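Local coordinates for glycerophosphoryl diester phosphodiesterase (Parabacteroides distasonis, PDB 3MZ2), which probably hydrolyses glycerophosphodiesters, as expected of a TIM-barrel enzyme of the glycerophosphodiester phosphodiesterase family, at residues A[35-40]-A[63-68]; A[234-239]-A[264-269]. All blocks are in the same frame, centred on the assembly; numbering follows the deposited sequence.

Both contacts belong to the barrel sheet, in which the paired strands run parallel, and their centres lie about 11 Å apart. Contact 1 comes first along the chain and is complete before contact 2 begins; it pairs strands 33-36 and 63-70, while contact 2 pairs the end of strand 231-234 with strand 262-265. Because strands 33-36 and 262-265 are themselves neighbours, the two contacts meet where the last barrel strand closes onto the first. His37 is the meeting point: its ND1 bonds Asp266 OD1 at 2.6 Å, its backbone N bonds Ser265 O, and Ala236 and Glu264 pack against its ring. His37 and Arg38 hold a sulfate, probably from the crystallisation liquor, which may mark the phosphate site.

Contact 1: A[35-40]-A[63-68]; sequences SGHRGG and TFEIDP. With SO4 (sulfate ion), chain C; SO4 (sulfate ion), chain G.
Arg38 presents its backbone N to the carboxylate of Glu65, which takes it on OE1 at 2.9 Å, nearly in line with its C-O bond. The glutamate gets there by folding at its second torsion (chi2 -95°), its carboxylate lying beside the His37 ring with the planes 4° apart. His37 CD2 approaches Glu65 OE1 at 3.7 Å; NE2, the next atom round the ring, gives a nearly straight bond to O2 of the chain C sulfate, and the bond from ND1 to Asp266 fixes the ring's rotation. The same sulfate is held by Arg38 through NE and NH2, with Arg38 NE 2.9 Å from its O1. Arg38 CG lies over one face of the imidazole and meets Asp67 OD2 at 3.3 Å; that oxygen is bonded to Asn48.

Behind this shell runs the parallel pairing of a beta-alpha-beta unit. Gly36 N bonds Thr63 O at 2.8 Å, and Gly36 O takes Glu65 N and Gly39 N from opposite faces of its plane. Ser35 OG and Thr63 OG1 sit 2.8 Å apart on one face of the sheet; on the other, Phe64 packs against Gly36, where a side chain would collide with its ring. With a histidine and an arginine converging on one sulfate beside acidic side chains, the chemistry is consistent with a pocket for a phosphodiester's phosphate.

Contact 2: A[234-239]-A[264-269]; sequences STAPSD and ESDRPI. With SO4 (sulfate ion), chain F.
Glu264 OE1 accepts the Ser234 hydroxyl on its anti lone pair, the one turned from the other carboxylate oxygen, with Ser234 OG 2.9 Å from Glu264 OE1 and both residues buried. Glu264 runs out extended, with CG opposite its own backbone N (chi1 -180°), and Ser234 OG is likewise opposite its N, which brings both polar ends together on the same face of the sheet. The serine oxygen has a second task, accepting a weak bond from Ala236 N as the chain turns off the strand. Replacing Glu264 with an alanine would probably deprive the Ser234 hydroxyl of its acceptor and free it to turn.

The backbone continues the pairing for one more step, where Thr235 N bonds Glu264 O at 2.8 Å. Thr235 OG1 then settles against Ser265 CB at 3.3 Å, and Asp240 OD1 bonds both Thr235 OG1 and Ser265 OG. Ser265 OG also accepts from Arg267 N at 2.9 Å, an ST turn that bends the strand toward its helix. Farther out, the Ala236 CB methyl rests 3.7 Å from Asp266 OD2, and one water lies between that oxygen and Ala236 O; Asp266 OD1 holds His37. Arg267 directs NH2, at the edge of its guanidinium, to an oxygen of the chain F sulfate, with Lys241 on the same ion.

Strand 231-234 is thus joined to strand 262-265 just where each leaves the sheet. Helix 245-257 lies against Thr235 and Arg267 through Tyr252, while Arg267 occupies the N-cap position of helix 268-275, whose Pro268 and Ile269 pack on helix 50-59.

Contact 1: A[35-40]-A[63-68]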
ATOM      1  N   SER A  35      -7.387   0.814 -20.818  1.00 10.75           N
ATOM      2  CA  SER A  35      -6.753  -0.141 -19.893  1.00 11.12           C
ATOM      3  C   SER A  35      -7.806  -0.705 -18.961  1.00 12.74           C
ATOM      4  O   SER A  35      -8.630   0.042 -18.432  1.00 12.14           O
ATOM      5  CB  SER A  35      -5.619   0.558 -19.130  1.00 11.10           C
ATOM      6  OG  SER A  35      -4.805  -0.357 -18.434  1.00 11.59           O
ATOM      7  N   GLY A  36      -7.818  -2.028 -18.803  1.00 12.50           N
ATOM      8  CA  GLY A  36      -8.757  -2.708 -17.943  1.00 12.85           C
ATOM      9  C   GLY A  36      -8.278  -2.652 -16.526  1.00 13.98           C
ATOM     10  O   GLY A  36      -7.283  -3.303 -16.174  1.00 14.52           O
ATOM     11  N   HIS A  37      -8.963  -1.880 -15.696  1.00 13.07           N
ATOM     12  CA  HIS A  37      -8.718  -1.843 -14.254  1.00 15.63           C
ATOM     13  C   HIS A  37      -8.992  -3.185 -13.590  1.00 16.47           C
ATOM     14  O   HIS A  37     -10.104  -3.756 -13.683  1.00 15.57           O
ATOM     15  CB  HIS A  37      -9.614  -0.783 -13.617  1.00 15.05           C
ATOM     16  CG  HIS A  37      -9.356  -0.535 -12.160  1.00 17.56           C
ATOM     17  ND1 HIS A  37     -10.259  -0.873 -11.176  1.00 17.88           N
ATOM     18  CD2 HIS A  37      -8.317   0.063 -11.525  1.00 20.84           C
ATOM     19  CE1 HIS A  37      -9.796  -0.495  -9.997  1.00 18.64           C
ATOM     20  NE2 HIS A  37      -8.625   0.091 -10.183  1.00 18.95           N
ATOM     21  N   ARG A  38      -7.960  -3.676 -12.895  1.00 18.76           N
ATOM     22  CA  ARG A  38      -7.977  -4.981 -12.220  1.00 20.99           C
ATOM     23  C   ARG A  38      -8.396  -6.025 -13.220  1.00 20.06           C
ATOM     24  O   ARG A  38      -9.064  -6.975 -12.853  1.00 23.53           O
ATOM     25  CB  ARG A  38      -8.908  -5.007 -10.992  1.00 19.58           C
ATOM     26  CG  ARG A  38      -8.643  -4.001  -9.894  1.00 23.97           C
ATOM     27  CD  ARG A  38      -9.627  -4.177  -8.735  1.00 24.70           C
ATOM     28  NE  ARG A  38      -9.707  -3.055  -7.794  1.00 26.93           N
ATOM     29  CZ  ARG A  38     -10.758  -2.788  -7.019  1.00 29.20           C
ATOM     30  NH1 ARG A  38     -11.825  -3.570  -7.029  1.00 32.17           N
ATOM     31  NH2 ARG A  38     -10.740  -1.738  -6.198  1.00 29.67           N
ATOM     32  N   GLY A  39      -8.064  -5.807 -14.498  1.00 21.05           N
ATOM     33  CA  GLY A  39      -8.453  -6.613 -15.605  1.00 20.81           C
ATOM     34  C   GLY A  39      -9.727  -6.318 -16.365  1.00 21.68           C
ATOM     35  O   GLY A  39      -9.974  -6.908 -17.385  1.00 22.38           O
ATOM     36  N   GLY A  40     -10.535  -5.359 -15.898  1.00 20.15           N
ATOM     37  CA  GLY A  40     -11.925  -5.213 -16.353  1.00 19.39           C
ATOM     38  C   GLY A  40     -12.812  -6.248 -15.658  1.00 19.86           C
ATOM     39  O   GLY A  40     -12.315  -7.252 -15.129  1.00 19.28           O
ATOM     40  N   THR A  63      -4.736  -2.734 -22.563  1.00 10.72           N
ATOM     41  CA  THR A  63      -3.762  -3.193 -21.599  1.00 10.56           C
ATOM     42  C   THR A  63      -4.526  -3.568 -20.339  1.00 10.96           C
ATOM     43  O   THR A  63      -5.712  -3.273 -20.226  1.00 10.53           O
ATOM     44  CB  THR A  63      -2.738  -2.128 -21.250  1.00 11.00           C
ATOM     45  OG1 THR A  63      -3.431  -0.951 -20.816  1.00 10.32           O
ATOM     46  CG2 THR A  63      -1.890  -1.792 -22.490  1.00 11.68           C
ATOM     47  N   PHE A  64      -3.871  -4.290 -19.440  1.00 10.17           N
ATOM     48  CA  PHE A  64      -4.523  -4.750 -18.204  1.00 11.45           C
ATOM     49  C   PHE A  64      -3.675  -4.419 -16.979  1.00 12.13           C
ATOM     50  O   PHE A  64      -2.554  -4.865 -16.857  1.00 11.88           O
ATOM     51  CB  PHE A  64      -4.807  -6.266 -18.283  1.00 11.48           C
ATOM     52  CG  PHE A  64      -5.732  -6.634 -19.427  1.00 11.63           C
ATOM     53  CD1 PHE A  64      -7.051  -6.299 -19.347  1.00 13.27           C
ATOM     54  CD2 PHE A  64      -5.271  -7.187 -20.575  1.00 13.92           C
ATOM     55  CE1 PHE A  64      -7.934  -6.609 -20.382  1.00 11.61           C
ATOM     56  CE2 PHE A  64      -6.141  -7.476 -21.634  1.00 14.58           C
ATOM     57  CZ  PHE A  64      -7.483  -7.142 -21.543  1.00 13.41           C
ATOM     58  N   GLU A  65      -4.293  -3.711 -16.051  1.00 11.89           N
ATOM     59  CA  GLU A  65      -3.695  -3.379 -14.769  1.00 12.45           C
ATOM     60  C   GLU A  65      -4.155  -4.475 -13.810  1.00 11.99           C
ATOM     61  O   GLU A  65      -5.339  -4.770 -13.735  1.00 13.01           O
ATOM     62  CB  GLU A  65      -4.226  -2.019 -14.340  1.00 13.18           C
ATOM     63  CG  GLU A  65      -3.607  -1.562 -13.045  1.00 16.47           C
ATOM     64  CD  GLU A  65      -4.402  -1.876 -11.808  1.00 22.39           C
ATOM     65  OE1 GLU A  65      -5.529  -2.402 -11.879  1.00 25.21           O
ATOM     66  OE2 GLU A  65      -3.856  -1.563 -10.725  1.00 27.73           O
ATOM     67  N   ILE A  66      -3.223  -5.144 -13.133  1.00 11.24           N
ATOM     68  CA  ILE A  66      -3.535  -6.323 -12.352  1.00 11.45           C
ATOM     69  C   ILE A  66      -2.893  -6.237 -10.966  1.00 11.20           C
ATOM     70  O   ILE A  66      -1.992  -5.402 -10.714  1.00 11.71           O
ATOM     71  CB  ILE A  66      -3.113  -7.612 -13.138  1.00 11.13           C
ATOM     72  CG1 ILE A  66      -1.614  -7.625 -13.423  1.00 10.89           C
ATOM     73  CG2 ILE A  66      -3.908  -7.678 -14.460  1.00  9.46           C
ATOM     74  CD1 ILE A  66      -1.060  -8.872 -14.166  1.00 12.37           C
ATOM     75  N   ASP A  67      -3.342  -7.129 -10.080  1.00 11.80           N
ATOM     76  CA  ASP A  67      -3.018  -7.101  -8.655  1.00 11.90           C
ATOM     77  C   ASP A  67      -2.258  -8.360  -8.187  1.00 12.82           C
ATOM     78  O   ASP A  67      -2.875  -9.317  -7.708  1.00 13.24           O
ATOM     79  CB  ASP A  67      -4.326  -6.966  -7.827  1.00 12.89           C
ATOM     80  CG  ASP A  67      -5.102  -5.709  -8.175  1.00 14.67           C
ATOM     81  OD1 ASP A  67      -4.539  -4.622  -7.918  1.00 19.24           O
ATOM     82  OD2 ASP A  67      -6.233  -5.813  -8.679  1.00 16.44           O
ATOM     83  N   PRO A  68      -0.916  -8.365  -8.310  1.00 13.81           N
ATOM     84  CA  PRO A  68      -0.111  -9.496  -7.845  1.00 12.55           C
ATOM     85  C   PRO A  68      -0.001  -9.520  -6.326  1.00 12.48           C
ATOM     86  O   PRO A  68       0.199  -8.486  -5.688  1.00 12.92           O
ATOM     87  CB  PRO A  68       1.271  -9.279  -8.487  1.00 13.57           C
ATOM     88  CG  PRO A  68       1.211  -8.022  -9.235  1.00 15.42           C
ATOM     89  CD  PRO A  68      -0.086  -7.320  -8.920  1.00 13.55           C
TER
HETATM   90  S   SO4 C   2      -7.417  -0.037  -7.014  1.00 35.88           S
HETATM   91  O1  SO4 C   2      -7.352  -1.357  -7.643  1.00 34.99           O
HETATM   92  O2  SO4 C   2      -6.867   0.936  -7.960  1.00 34.93           O
HETATM   93  O3  SO4 C   2      -8.797   0.358  -6.678  1.00 34.43           O
HETATM   94  O4  SO4 C   2      -6.702  -0.131  -5.716  1.00 37.04           O
HETATM   95  S   SO4 G   9     -14.897  -1.907  -5.909  1.00 63.42           S
HETATM   96  O1  SO4 G   9     -16.178  -2.624  -5.956  1.00 62.27           O
HETATM   97  O2  SO4 G   9     -14.196  -2.105  -7.172  1.00 63.24           O
HETATM   98  O3  SO4 G   9     -15.154  -0.482  -5.694  1.00 64.00           O
HETATM   99  O4  SO4 G   9     -13.999  -2.410  -4.862  1.00 62.98           O

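Contact 2: A[234-239]-A[264-269]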
ATOM      1  N   SER A 234      -8.292   7.352 -14.530  1.00 11.13           N
ATOM      2  CA  SER A 234      -8.960   6.152 -14.085  1.00 11.75           C
ATOM      3  C   SER A 234     -10.368   6.543 -13.715  1.00 12.75           C
ATOM      4  O   SER A 234     -10.573   7.384 -12.830  1.00 13.30           O
ATOM      5  CB  SER A 234      -8.323   5.552 -12.863  1.00 11.51           C
ATOM      6  OG  SER A 234      -9.107   4.418 -12.451  1.00 13.63           O
ATOM      7  N   THR A 235     -11.329   5.923 -14.392  1.00 11.83           N
ATOM      8  CA  THR A 235     -12.738   6.130 -14.137  1.00 11.52           C
ATOM      9  C   THR A 235     -13.296   5.153 -13.083  1.00 11.74           C
ATOM     10  O   THR A 235     -14.481   5.214 -12.730  1.00 12.32           O
ATOM     11  CB  THR A 235     -13.560   6.033 -15.432  1.00 11.34           C
ATOM     12  OG1 THR A 235     -13.324   4.793 -16.082  1.00 10.46           O
ATOM     13  CG2 THR A 235     -13.200   7.211 -16.380  1.00 12.52           C
ATOM     14  N   ALA A 236     -12.443   4.273 -12.556  1.00 10.72           N
ATOM     15  CA  ALA A 236     -12.934   3.248 -11.633  1.00 11.91           C
ATOM     16  C   ALA A 236     -13.643   3.859 -10.422  1.00 12.06           C
ATOM     17  O   ALA A 236     -14.721   3.432 -10.062  1.00 14.89           O
ATOM     18  CB  ALA A 236     -11.779   2.254 -11.214  1.00 10.98           C
ATOM     19  N   PRO A 237     -13.061   4.885  -9.803  1.00 14.29           N
ATOM     20  CA  PRO A 237     -13.775   5.463  -8.636  1.00 15.89           C
ATOM     21  C   PRO A 237     -14.801   6.513  -8.988  1.00 15.83           C
ATOM     22  O   PRO A 237     -15.607   6.985  -8.130  1.00 16.76           O
ATOM     23  CB  PRO A 237     -12.625   6.097  -7.812  1.00 15.91           C
ATOM     24  CG  PRO A 237     -11.514   6.264  -8.701  1.00 17.01           C
ATOM     25  CD  PRO A 237     -11.712   5.434  -9.968  1.00 14.91           C
ATOM     26  N   SER A 238     -14.773   6.920 -10.247  1.00 13.60           N
ATOM     27  CA  SER A 238     -15.508   8.121 -10.658  1.00 14.28           C
ATOM     28  C   SER A 238     -16.564   7.747 -11.704  1.00 13.91           C
ATOM     29  O   SER A 238     -17.644   7.252 -11.340  1.00 14.92           O
ATOM     30  CB  SER A 238     -14.524   9.183 -11.139  1.00 14.02           C
ATOM     31  OG  SER A 238     -13.605   8.636 -12.110  1.00 15.17           O
ATOM     32  N   ASP A 239     -16.292   7.952 -12.980  1.00 13.04           N
ATOM     33  CA  ASP A 239     -17.343   7.806 -13.988  1.00 14.29           C
ATOM     34  C   ASP A 239     -17.880   6.397 -14.146  1.00 13.19           C
ATOM     35  O   ASP A 239     -19.011   6.238 -14.587  1.00 13.45           O
ATOM     36  CB  ASP A 239     -16.907   8.403 -15.327  1.00 14.52           C
ATOM     37  CG  ASP A 239     -16.333   9.798 -15.165  1.00 17.73           C
ATOM     38  OD1 ASP A 239     -17.138  10.721 -15.030  1.00 22.48           O
ATOM     39  OD2 ASP A 239     -15.088   9.952 -15.032  1.00 21.57           O
ATOM     40  N   GLU A 264      -8.443   4.237 -18.000  1.00 10.02           N
ATOM     41  CA  GLU A 264      -8.460   3.000 -17.208  1.00 11.39           C
ATOM     42  C   GLU A 264      -9.818   2.842 -16.540  1.00 11.15           C
ATOM     43  O   GLU A 264     -10.280   3.747 -15.841  1.00 10.28           O
ATOM     44  CB  GLU A 264      -7.379   2.991 -16.134  1.00 12.14           C
ATOM     45  CG  GLU A 264      -7.365   1.722 -15.292  1.00 14.61           C
ATOM     46  CD  GLU A 264      -6.526   1.877 -14.043  1.00 15.54           C
ATOM     47  OE1 GLU A 264      -6.907   2.643 -13.130  1.00 20.67           O
ATOM     48  OE2 GLU A 264      -5.487   1.259 -13.986  1.00 18.52           O
ATOM     49  N   SER A 265     -10.438   1.678 -16.736  1.00 11.17           N
ATOM     50  CA  SER A 265     -11.825   1.470 -16.356  1.00 10.82           C
ATOM     51  C   SER A 265     -12.107   0.057 -15.936  1.00 10.56           C
ATOM     52  O   SER A 265     -11.494  -0.904 -16.489  1.00  9.90           O
ATOM     53  CB  SER A 265     -12.721   1.882 -17.545  1.00 10.89           C
ATOM     54  OG  SER A 265     -14.098   1.663 -17.337  1.00 11.51           O
ATOM     55  N   ASP A 266     -13.065  -0.109 -15.013  1.00 11.23           N
ATOM     56  CA  ASP A 266     -13.600  -1.421 -14.680  1.00 11.61           C
ATOM     57  C   ASP A 266     -14.518  -1.913 -15.810  1.00 12.11           C
ATOM     58  O   ASP A 266     -14.875  -3.067 -15.816  1.00 12.00           O
ATOM     59  CB  ASP A 266     -14.394  -1.412 -13.360  1.00 11.27           C
ATOM     60  CG  ASP A 266     -13.512  -1.314 -12.132  1.00 14.07           C
ATOM     61  OD1 ASP A 266     -12.403  -1.851 -12.176  1.00 16.26           O
ATOM     62  OD2 ASP A 266     -13.942  -0.691 -11.128  1.00 13.32           O
ATOM     63  N   ARG A 267     -14.885  -1.010 -16.735  1.00 11.75           N
ATOM     64  CA  ARG A 267     -15.813  -1.272 -17.807  1.00 12.38           C
ATOM     65  C   ARG A 267     -15.201  -1.007 -19.182  1.00 13.16           C
ATOM     66  O   ARG A 267     -15.753  -0.254 -19.961  1.00 12.66           O
ATOM     67  CB  ARG A 267     -17.053  -0.403 -17.640  1.00 12.54           C
ATOM     68  CG  ARG A 267     -17.771  -0.514 -16.297  1.00 14.37           C
ATOM     69  CD  ARG A 267     -18.928   0.483 -16.255  1.00 15.60           C
ATOM     70  NE  ARG A 267     -19.633   0.477 -14.970  1.00 15.96           N
ATOM     71  CZ  ARG A 267     -20.614  -0.365 -14.634  1.00 18.81           C
ATOM     72  NH1 ARG A 267     -21.038  -1.281 -15.491  1.00 21.26           N
ATOM     73  NH2 ARG A 267     -21.198  -0.270 -13.440  1.00 23.78           N
ATOM     74  N   PRO A 268     -14.052  -1.636 -19.478  1.00 12.50           N
ATOM     75  CA  PRO A 268     -13.338  -1.307 -20.730  1.00 11.81           C
ATOM     76  C   PRO A 268     -14.128  -1.504 -22.032  1.00 12.94           C
ATOM     77  O   PRO A 268     -13.874  -0.824 -23.036  1.00 13.68           O
ATOM     78  CB  PRO A 268     -12.132  -2.238 -20.683  1.00 10.97           C
ATOM     79  CG  PRO A 268     -12.569  -3.387 -19.784  1.00 10.90           C
ATOM     80  CD  PRO A 268     -13.396  -2.738 -18.741  1.00 11.97           C
ATOM     81  N   ILE A 269     -15.042  -2.477 -22.045  1.00 13.21           N
ATOM     82  CA  ILE A 269     -15.887  -2.747 -23.213  1.00 14.84           C
ATOM     83  C   ILE A 269     -16.857  -1.604 -23.392  1.00 14.50           C
ATOM     84  O   ILE A 269     -17.080  -1.120 -24.506  1.00 14.36           O
ATOM     85  CB  ILE A 269     -16.603  -4.102 -23.150  1.00 15.70           C
ATOM     86  CG1 ILE A 269     -15.574  -5.243 -23.025  1.00 15.57           C
ATOM     87  CG2 ILE A 269     -17.496  -4.299 -24.459  1.00 16.10           C
ATOM     88  CD1 ILE A 269     -16.196  -6.548 -22.615  1.00 15.83           C
TER
HETATM   89  S   SO4 F   8     -20.737   0.112  -9.714  1.00 69.78           S
HETATM   90  O1  SO4 F   8     -21.694  -0.960 -10.002  1.00 70.21           O
HETATM   91  O2  SO4 F   8     -20.506   0.907 -10.922  1.00 69.41           O
HETATM   92  O3  SO4 F   8     -21.266   0.974  -8.658  1.00 70.26           O
HETATM   93  O4  SO4 F   8     -19.485  -0.477  -9.241  1.00 70.19           O
HETATM   94  O   HOH W   1     -15.927   0.953 -10.450  1.00 15.28           O